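Local coordinates for regulatory protein ASNC (Escherichia coli, PDB 2CG4), which activates transcription of asnA, regulates transcription of its own gene and represses gidA expression at a post-transcriptional level, at residues Y4-L14 / R42-I52. The protein carries 1 engineered substitution. Sequence-based numbering, arbitrary orientation.
Sequences YLIDNLDRGIL and RVEKMKQAGII
Arg42 reaches from helix 36-49 to two acidic side chains at the start of helix 8-19, and its NH1 is shared between them. Arg42 NH1 lies 2.7 Å from Asp7 OD1 and 2.9 Å from Asp10 OD1, both as salt bridges. Both bonds are well bent, the one to Asp10 OD1 having an N-H...O angle of 131°. Neither oxygen is met in its own carboxylate plane: NH1 stands above each, and the guanidinium is turned steeply against the carboxylate of Asp10. A bend at chi2 folds the arginine chain so that the guanidinium comes beside Asp7 and Asp10, while Ile13 CD1 packs on Arg42 CB at 3.6 Å.

Water 1 extends the polar network toward Tyr4. The oxygen of water 1 accepts from Tyr4 OH and donates to Asp10 OD1, at 2.6 Å, and to the backbone Arg42 O, so Asp10 OD1 is gripped by both arginine and water. With CG anti to the backbone N (chi1 -171°), the tyrosine ring runs along helix 36-49, its CB packed on Ala49 CB and Tyr4 CD2 3.7 Å from Ile51 CD1.

Beneath this polar layer, Met46 brings SD to Leu14 CG at 3.9 Å, and Leu14 CD2 continues to Ile52 CD1. Leu9 also touches Phe32 of helix 25-32 and Val43 touches Tyr25 of the same helix, whereas Leu14 and Ile52 meet Ile57 of a second subunit.

The short axes of helices 8-14 and 42-49 cross nearly perpendicularly (-88°). Together with helix 25-32 they form the compact three-helix core of the AsnC-type helix-turn-helix domain, in which helix 8-19 packs against the C-terminal part of the predicted DNA-recognition helix.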
ATOM      1  N   TYR A   4      19.660  18.867 -32.589  1.00 78.90           N
ATOM      2  CA  TYR A   4      19.540  18.629 -34.055  1.00 78.77           C
ATOM      3  C   TYR A   4      18.081  18.441 -34.467  1.00 78.16           C
ATOM      4  O   TYR A   4      17.398  17.539 -33.976  1.00 78.01           O
ATOM      5  CB  TYR A   4      20.372  17.410 -34.466  1.00 79.56           C
ATOM      6  CG  TYR A   4      20.493  17.214 -35.965  1.00 80.01           C
ATOM      7  CD1 TYR A   4      21.358  17.999 -36.719  1.00 81.08           C
ATOM      8  CD2 TYR A   4      19.749  16.239 -36.622  1.00 78.78           C
ATOM      9  CE1 TYR A   4      21.474  17.825 -38.086  1.00 81.31           C
ATOM     10  CE2 TYR A   4      19.857  16.057 -37.987  1.00 79.16           C
ATOM     11  CZ  TYR A   4      20.722  16.853 -38.715  1.00 81.25           C
ATOM     12  OH  TYR A   4      20.839  16.681 -40.078  1.00 81.80           O
ATOM     13  N   LEU A   5      17.610  19.298 -35.369  1.00 77.43           N
ATOM     14  CA  LEU A   5      16.235  19.229 -35.865  1.00 76.32           C
ATOM     15  C   LEU A   5      16.134  18.339 -37.105  1.00 75.19           C
ATOM     16  O   LEU A   5      17.147  17.960 -37.689  1.00 75.64           O
ATOM     17  CB  LEU A   5      15.700  20.631 -36.155  1.00 76.66           C
ATOM     18  N   ILE A   6      14.909  18.013 -37.506  1.00 73.86           N
ATOM     19  CA  ILE A   6      14.660  16.833 -38.329  1.00 72.03           C
ATOM     20  C   ILE A   6      13.602  17.083 -39.409  1.00 71.13           C
ATOM     21  O   ILE A   6      12.439  17.350 -39.108  1.00 70.84           O
ATOM     22  CB  ILE A   6      14.272  15.617 -37.443  1.00 72.18           C
ATOM     23  CG1 ILE A   6      15.533  14.906 -36.949  1.00 71.90           C
ATOM     24  CG2 ILE A   6      13.350  14.655 -38.181  1.00 72.03           C
ATOM     25  CD1 ILE A   6      15.416  13.405 -36.920  1.00 72.87           C
ATOM     26  N   ASP A   7      14.025  17.005 -40.669  1.00 70.24           N
ATOM     27  CA  ASP A   7      13.121  17.139 -41.810  1.00 69.38           C
ATOM     28  C   ASP A   7      12.140  15.972 -41.838  1.00 68.22           C
ATOM     29  O   ASP A   7      12.257  15.043 -41.044  1.00 68.00           O
ATOM     30  CB  ASP A   7      13.908  17.174 -43.131  1.00 69.68           C
ATOM     31  CG  ASP A   7      15.160  18.035 -43.053  1.00 70.39           C
ATOM     32  OD1 ASP A   7      16.129  17.626 -42.375  1.00 71.65           O
ATOM     33  OD2 ASP A   7      15.184  19.113 -43.685  1.00 71.06           O
ATOM     34  N   ASN A   8      11.182  16.013 -42.757  1.00 66.69           N
ATOM     35  CA  ASN A   8      10.448  14.804 -43.116  1.00 65.98           C
ATOM     36  C   ASN A   8      11.251  13.871 -44.023  1.00 64.62           C
ATOM     37  O   ASN A   8      10.871  12.717 -44.235  1.00 65.00           O
ATOM     38  CB  ASN A   8       9.091  15.145 -43.741  1.00 66.09           C
ATOM     39  CG  ASN A   8       8.064  15.570 -42.701  1.00 68.38           C
ATOM     40  OD1 ASN A   8       7.599  14.756 -41.893  1.00 69.43           O
ATOM     41  ND2 ASN A   8       7.713  16.853 -42.707  1.00 67.97           N
ATOM     42  N   LEU A   9      12.366  14.369 -44.548  1.00 62.38           N
ATOM     43  CA  LEU A   9      13.339  13.506 -45.208  1.00 60.63           C
ATOM     44  C   LEU A   9      14.038  12.620 -44.186  1.00 59.44           C
ATOM     45  O   LEU A   9      14.208  11.422 -44.399  1.00 59.09           O
ATOM     46  CB  LEU A   9      14.380  14.327 -45.977  1.00 60.21           C
ATOM     47  CG  LEU A   9      15.476  13.483 -46.633  1.00 58.63           C
ATOM     48  CD1 LEU A   9      14.938  12.757 -47.860  1.00 58.39           C
ATOM     49  CD2 LEU A   9      16.692  14.319 -46.984  1.00 56.92           C
ATOM     50  N   ASP A  10      14.446  13.231 -43.079  1.00 58.07           N
ATOM     51  CA  ASP A  10      15.066  12.523 -41.973  1.00 56.64           C
ATOM     52  C   ASP A  10      14.163  11.425 -41.407  1.00 55.88           C
ATOM     53  O   ASP A  10      14.612  10.308 -41.163  1.00 55.25           O
ATOM     54  CB  ASP A  10      15.448  13.516 -40.878  1.00 56.76           C
ATOM     55  CG  ASP A  10      16.724  14.271 -41.197  1.00 56.50           C
ATOM     56  OD1 ASP A  10      17.538  13.750 -41.990  1.00 55.97           O
ATOM     57  OD2 ASP A  10      16.921  15.378 -40.652  1.00 56.34           O
ATOM     58  N   ARG A  11      12.890  11.749 -41.209  1.00 55.22           N
ATOM     59  CA  ARG A  11      11.913  10.784 -40.719  1.00 54.67           C
ATOM     60  C   ARG A  11      11.707   9.642 -41.707  1.00 54.15           C
ATOM     61  O   ARG A  11      11.607   8.479 -41.311  1.00 55.25           O
ATOM     62  CB  ARG A  11      10.576  11.467 -40.425  1.00 54.61           C
ATOM     63  CG  ARG A  11      10.589  12.333 -39.178  1.00 55.42           C
ATOM     64  CD  ARG A  11       9.287  13.098 -39.009  1.00 57.06           C
ATOM     65  NE  ARG A  11       9.396  14.106 -37.959  1.00 60.43           N
ATOM     66  CZ  ARG A  11       9.673  15.391 -38.174  1.00 63.14           C
ATOM     67  NH1 ARG A  11       9.863  15.841 -39.410  1.00 62.48           N
ATOM     68  NH2 ARG A  11       9.758  16.233 -37.151  1.00 63.28           N
ATOM     69  N   GLY A  12      11.635   9.976 -42.990  1.00 53.08           N
ATOM     70  CA  GLY A  12      11.447   8.973 -44.032  1.00 51.01           C
ATOM     71  C   GLY A  12      12.591   7.980 -44.068  1.00 49.41           C
ATOM     72  O   GLY A  12      12.383   6.776 -44.232  1.00 50.06           O
ATOM     73  N   ILE A  13      13.804   8.491 -43.910  1.00 48.19           N
ATOM     74  CA  ILE A  13      14.996   7.653 -43.855  1.00 47.09           C
ATOM     75  C   ILE A  13      14.965   6.741 -42.636  1.00 46.72           C
ATOM     76  O   ILE A  13      15.261   5.549 -42.742  1.00 46.68           O
ATOM     77  CB  ILE A  13      16.278   8.499 -43.839  1.00 46.57           C
ATOM     78  CG1 ILE A  13      16.519   9.112 -45.222  1.00 46.68           C
ATOM     79  CG2 ILE A  13      17.471   7.657 -43.409  1.00 46.76           C
ATOM     80  CD1 ILE A  13      17.520  10.245 -45.221  1.00 46.35           C
ATOM     81  N   LEU A  14      14.591   7.304 -41.488  1.00 46.36           N
ATOM     82  CA  LEU A  14      14.580   6.570 -40.224  1.00 45.81           C
ATOM     83  C   LEU A  14      13.558   5.436 -40.224  1.00 45.32           C
ATOM     84  O   LEU A  14      13.879   4.317 -39.853  1.00 44.88           O
ATOM     85  CB  LEU A  14      14.330   7.515 -39.047  1.00 46.15           C
ATOM     86  CG  LEU A  14      15.526   8.334 -38.552  1.00 45.31           C
ATOM     87  CD1 LEU A  14      15.215   8.993 -37.221  1.00 44.16           C
ATOM     88  CD2 LEU A  14      16.783   7.489 -38.454  1.00 45.48           C
ATOM     89  N   ARG A  42      22.543  12.841 -44.703  1.00 47.03           N
ATOM     90  CA  ARG A  42      21.487  12.861 -43.698  1.00 47.42           C
ATOM     91  C   ARG A  42      21.726  11.825 -42.601  1.00 47.67           C
ATOM     92  O   ARG A  42      21.750  12.163 -41.417  1.00 48.84           O
ATOM     93  CB  ARG A  42      20.123  12.619 -44.354  1.00 47.07           C
ATOM     94  CG  ARG A  42      19.751  13.654 -45.404  1.00 47.85           C
ATOM     95  CD  ARG A  42      20.047  15.062 -44.913  1.00 48.67           C
ATOM     96  NE  ARG A  42      19.177  16.053 -45.537  1.00 49.09           N
ATOM     97  CZ  ARG A  42      18.015  16.457 -45.036  1.00 50.19           C
ATOM     98  NH1 ARG A  42      17.569  15.946 -43.896  1.00 50.90           N
ATOM     99  NH2 ARG A  42      17.290  17.364 -45.680  1.00 47.71           N
ATOM    100  N   VAL A  43      21.894  10.567 -43.003  1.00 47.40           N
ATOM    101  CA  VAL A  43      22.201   9.471 -42.084  1.00 47.28           C
ATOM    102  C   VAL A  43      23.431   9.781 -41.223  1.00 48.41           C
ATOM    103  O   VAL A  43      23.461   9.474 -40.026  1.00 48.82           O
ATOM    104  CB  VAL A  43      22.406   8.133 -42.854  1.00 46.87           C
ATOM    105  CG1 VAL A  43      23.151   7.112 -42.005  1.00 45.38           C
ATOM    106  CG2 VAL A  43      21.066   7.577 -43.326  1.00 45.31           C
ATOM    107  N   GLU A  44      24.437  10.401 -41.837  1.00 49.01           N
ATOM    108  CA  GLU A  44      25.708  10.668 -41.168  1.00 50.10           C
ATOM    109  C   GLU A  44      25.594  11.806 -40.158  1.00 49.32           C
ATOM    110  O   GLU A  44      26.257  11.798 -39.122  1.00 49.30           O
ATOM    111  CB  GLU A  44      26.792  11.001 -42.194  1.00 50.70           C
ATOM    112  CG  GLU A  44      28.124  10.306 -41.948  1.00 56.89           C
ATOM    113  CD  GLU A  44      28.819  10.762 -40.674  1.00 62.42           C
ATOM    114  OE1 GLU A  44      29.966  11.249 -40.766  1.00 64.97           O
ATOM    115  OE2 GLU A  44      28.227  10.626 -39.581  1.00 65.69           O
ATOM    116  N   LYS A  45      24.763  12.794 -40.473  1.00 48.61           N
ATOM    117  CA  LYS A  45      24.467  13.861 -39.525  1.00 48.78           C
ATOM    118  C   LYS A  45      23.728  13.303 -38.303  1.00 47.97           C
ATOM    119  O   LYS A  45      24.100  13.590 -37.167  1.00 48.34           O
ATOM    120  CB  LYS A  45      23.659  14.975 -40.195  1.00 48.79           C
ATOM    121  CG  LYS A  45      24.498  15.988 -40.984  1.00 50.39           C
ATOM    122  CD  LYS A  45      23.616  16.765 -41.962  1.00 52.78           C
ATOM    123  CE  LYS A  45      24.430  17.529 -43.001  1.00 55.83           C
ATOM    124  NZ  LYS A  45      23.573  18.042 -44.118  1.00 54.33           N
ATOM    125  N   MET A  46      22.698  12.493 -38.547  1.00 47.08           N
ATOM    126  CA  MET A  46      21.970  11.804 -37.477  1.00 45.77           C
ATOM    127  C   MET A  46      22.850  10.899 -36.610  1.00 45.53           C
ATOM    128  O   MET A  46      22.577  10.729 -35.430  1.00 45.44           O
ATOM    129  CB  MET A  46      20.790  11.017 -38.042  1.00 44.50           C
ATOM    130  CG  MET A  46      19.749  11.900 -38.680  1.00 43.43           C
ATOM    131  SD  MET A  46      18.213  11.050 -39.080  1.00 46.31           S
ATOM    132  CE  MET A  46      18.558  10.442 -40.733  1.00 43.68           C
ATOM    133  N   LYS A  47      23.907  10.333 -37.182  1.00 46.03           N
ATOM    134  CA  LYS A  47      24.874   9.584 -36.379  1.00 46.98           C
ATOM    135  C   LYS A  47      25.671  10.477 -35.427  1.00 47.42           C
ATOM    136  O   LYS A  47      25.800  10.154 -34.245  1.00 48.50           O
ATOM    137  CB  LYS A  47      25.815   8.756 -37.258  1.00 47.33           C
ATOM    138  CG  LYS A  47      25.157   7.541 -37.895  1.00 47.94           C
ATOM    139  CD  LYS A  47      26.175   6.660 -38.599  1.00 50.15           C
ATOM    140  CE  LYS A  47      25.559   5.999 -39.825  1.00 54.68           C
ATOM    141  NZ  LYS A  47      26.473   4.996 -40.469  1.00 58.81           N
ATOM    142  N   GLN A  48      26.200  11.594 -35.930  1.00 47.39           N
ATOM    143  CA  GLN A  48      26.923  12.549 -35.077  1.00 47.03           C
ATOM    144  C   GLN A  48      26.001  13.285 -34.091  1.00 46.75           C
ATOM    145  O   GLN A  48      26.410  13.607 -32.969  1.00 46.77           O
ATOM    146  CB  GLN A  48      27.720  13.544 -35.923  1.00 48.21           C
ATOM    147  N   ALA A  49      24.761  13.539 -34.508  1.00 44.80           N
ATOM    148  CA  ALA A  49      23.707  13.990 -33.597  1.00 43.56           C
ATOM    149  C   ALA A  49      23.466  13.015 -32.441  1.00 42.97           C
ATOM    150  O   ALA A  49      23.055  13.420 -31.355  1.00 43.48           O
ATOM    151  CB  ALA A  49      22.409  14.232 -34.361  1.00 43.97           C
ATOM    152  N   GLY A  50      23.719  11.733 -32.677  1.00 42.16           N
ATOM    153  CA  GLY A  50      23.481  10.709 -31.667  1.00 40.76           C
ATOM    154  C   GLY A  50      22.094  10.110 -31.775  1.00 40.65           C
ATOM    155  O   GLY A  50      21.691   9.308 -30.926  1.00 41.15           O
ATOM    156  N   ILE A  51      21.364  10.499 -32.823  1.00 39.44           N
ATOM    157  CA  ILE A  51      20.015   9.993 -33.073  1.00 38.87           C
ATOM    158  C   ILE A  51      20.058   8.523 -33.495  1.00 40.22           C
ATOM    159  O   ILE A  51      19.401   7.663 -32.887  1.00 39.93           O
ATOM    160  CB  ILE A  51      19.301  10.813 -34.180  1.00 37.86           C
ATOM    161  CG1 ILE A  51      18.780  12.139 -33.624  1.00 38.18           C
ATOM    162  CG2 ILE A  51      18.160  10.028 -34.785  1.00 34.55           C
ATOM    163  CD1 ILE A  51      18.718  13.254 -34.649  1.00 36.61           C
ATOM    164  N   ILE A  52      20.821   8.253 -34.552  1.00 39.97           N
ATOM    165  CA  ILE A  52      21.129   6.898 -34.977  1.00 39.50           C
ATOM    166  C   ILE A  52      22.331   6.393 -34.187  1.00 39.41           C
ATOM    167  O   ILE A  52      23.415   6.965 -34.283  1.00 37.60           O
ATOM    168  CB  ILE A  52      21.434   6.859 -36.490  1.00 40.13           C
ATOM    169  CG1 ILE A  52      20.204   7.305 -37.288  1.00 40.58           C
ATOM    170  CG2 ILE A  52      21.918   5.473 -36.922  1.00 39.29           C
ATOM    171  CD1 ILE A  52      20.329   7.090 -38.787  1.00 39.86           C
TER
HETATM  172  O   HOH W   1      19.876  14.417 -41.164  1.00 49.83           O